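PDB 3KE7: putative ketosteroid isomerase from Parabacteroides distasonis ATCC 8503, which is of unproven function but, as a SnoaL-like member of the NTF2 clan, probably binds a small ligand in its pocket and may act as an isomerase. Local coordinates for residues A89-N94 with C108-R113. Numbering follows the deposited sequence.
Sequences AVLTFN and CTEVYR
Residues 89-94 and 108-113 pair as antiparallel strands of a beta hairpin inside the curved sheet of this NTF2-like fold, their local axes running at 163° to each other. Three hydrogen-bonded pairs, Ala89 with Tyr112, Leu91 with Glu110 and Phe93 with Cys108, each close two N-H to O=C bonds; Leu91 N reaches Glu110 O at 2.8 Å, and Glu110 N returns to Leu91 O with an N-H...O angle of 174°. Beside the pairing, CA-H...O contacts tie the intervening residues, as where Thr92 CA lies 3.3 Å from Cys108 O.

On the helix-facing side, the Phe93 ring leans across to the neighbouring strand. Its CG sits between its own backbone N and carbonyl carbon (chi1 59°), which swings the ring over Cys108: CB lies 3.7 Å from the centroid, a CH-pi contact over the face, while SG approaches obliquely, 3.5 Å from Phe93 CZ. Glu110 CG meets the same ring at its edge. An alanine in place of Phe93 would probably strip the Cys108 CB and SG, and the Glu110 CG, of the phenyl ring they now touch, opening a gap on that face. On the reverse face Val90 CG1 and Thr109 CG2 lie side by side, 4.1 Å apart.

Helix 15-28 packs against Ala89, Leu91, Phe93 and Tyr112, and its Glu23 is hydrogen-bonded to the Tyr112 hydroxyl, while Glu110 OE1 bonds to Thr125 of strand 120-129. The Val90-Thr109 face meets the second subunit, where Gln124 and His126 of that chain bond Thr109 OG1. Strands 74-85 and 120-129 flank the hairpin, continuing the sheet beyond 88-99 and 102-114 respectively.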
# COMPACT_ATOMS: atom_id res chain seq x y z
N ALA B 89 7.18 5.36 6.93
CA ALA B 89 7.66 5.72 5.60
C ALA B 89 6.92 4.85 4.62
O ALA B 89 6.95 3.62 4.73
CB ALA B 89 9.12 5.43 5.48
N VAL B 90 6.25 5.47 3.66
CA VAL B 90 5.55 4.75 2.59
C VAL B 90 6.42 4.80 1.35
O VAL B 90 6.67 5.89 0.82
CB VAL B 90 4.17 5.37 2.26
CG1 VAL B 90 3.40 4.52 1.20
CG2 VAL B 90 3.32 5.46 3.53
N LEU B 91 6.93 3.64 0.93
CA LEU B 91 7.76 3.51 -0.28
C LEU B 91 6.93 2.95 -1.41
O LEU B 91 6.34 1.87 -1.30
CB LEU B 91 8.96 2.61 0.01
CG LEU B 91 9.75 2.16 -1.22
CD1 LEU B 91 10.43 3.36 -1.94
CD2 LEU B 91 10.77 1.08 -0.81
N THR B 92 6.87 3.68 -2.49
CA THR B 92 6.16 3.22 -3.69
C THR B 92 7.13 3.24 -4.87
O THR B 92 7.97 4.15 -5.01
CB THR B 92 4.91 4.06 -4.01
OG1 THR B 92 5.27 5.43 -4.06
CG2 THR B 92 3.84 3.87 -2.92
N PHE B 93 7.02 2.24 -5.74
CA PHE B 93 7.88 2.17 -6.89
C PHE B 93 7.32 1.17 -7.91
O PHE B 93 6.42 0.36 -7.58
CB PHE B 93 9.33 1.78 -6.50
CG PHE B 93 9.48 0.45 -5.78
CD1 PHE B 93 9.33 0.37 -4.41
CD2 PHE B 93 9.85 -0.71 -6.47
CE1 PHE B 93 9.47 -0.84 -3.74
CE2 PHE B 93 10.03 -1.92 -5.81
CZ PHE B 93 9.80 -1.97 -4.43
N ASN B 94 7.90 1.23 -9.10
CA ASN B 94 7.74 0.20 -10.08
C ASN B 94 9.06 -0.54 -10.17
O ASN B 94 10.12 0.05 -9.84
CB ASN B 94 7.28 0.80 -11.41
CG ASN B 94 5.83 1.18 -11.37
OD1 ASN B 94 5.49 2.33 -11.09
ND2 ASN B 94 4.97 0.17 -11.49
N CYS B 108 4.75 -1.79 -6.60
CA CYS B 108 4.99 -2.10 -5.21
C CYS B 108 4.71 -0.95 -4.26
O CYS B 108 5.18 0.18 -4.48
CB CYS B 108 6.42 -2.58 -5.00
SG CYS B 108 6.75 -3.21 -3.31
N THR B 109 3.98 -1.26 -3.19
CA THR B 109 3.85 -0.40 -2.04
C THR B 109 4.41 -1.12 -0.82
O THR B 109 3.91 -2.21 -0.46
CB THR B 109 2.42 -0.04 -1.76
OG1 THR B 109 1.84 0.54 -2.92
CG2 THR B 109 2.30 0.94 -0.55
N GLU B 110 5.36 -0.53 -0.14
CA GLU B 110 5.86 -1.00 1.13
C GLU B 110 5.56 0.07 2.17
O GLU B 110 5.74 1.28 1.88
CB GLU B 110 7.40 -1.22 1.12
CG GLU B 110 7.92 -2.12 0.08
CD GLU B 110 7.78 -3.58 0.43
OE1 GLU B 110 7.01 -3.89 1.35
OE2 GLU B 110 8.48 -4.44 -0.21
N VAL B 111 5.07 -0.32 3.34
CA VAL B 111 4.96 0.61 4.45
C VAL B 111 5.94 0.13 5.53
O VAL B 111 5.84 -0.98 6.01
CB VAL B 111 3.58 0.69 5.02
CG1 VAL B 111 3.58 1.73 6.16
CG2 VAL B 111 2.55 1.10 3.94
N TYR B 112 6.90 1.01 5.90
CA TYR B 112 7.88 0.78 6.94
C TYR B 112 7.52 1.61 8.17
O TYR B 112 7.02 2.75 8.04
CB TYR B 112 9.28 1.24 6.49
CG TYR B 112 10.03 0.35 5.51
CD1 TYR B 112 9.69 0.31 4.18
CD2 TYR B 112 11.11 -0.40 5.93
CE1 TYR B 112 10.42 -0.41 3.27
CE2 TYR B 112 11.83 -1.18 5.04
CZ TYR B 112 11.48 -1.18 3.71
OH TYR B 112 12.23 -1.93 2.80
N ARG B 113 7.73 1.04 9.34
CA ARG B 113 7.48 1.68 10.60
C ARG B 113 8.74 1.65 11.42
O ARG B 113 9.38 0.60 11.52
CB ARG B 113 6.33 0.98 11.37
CG ARG B 113 6.01 1.61 12.77
CD ARG B 113 4.87 0.92 13.49
NE ARG B 113 5.20 -0.47 13.70
CZ ARG B 113 4.34 -1.51 13.64
NH1 ARG B 113 3.03 -1.34 13.39
NH2 ARG B 113 4.80 -2.75 13.79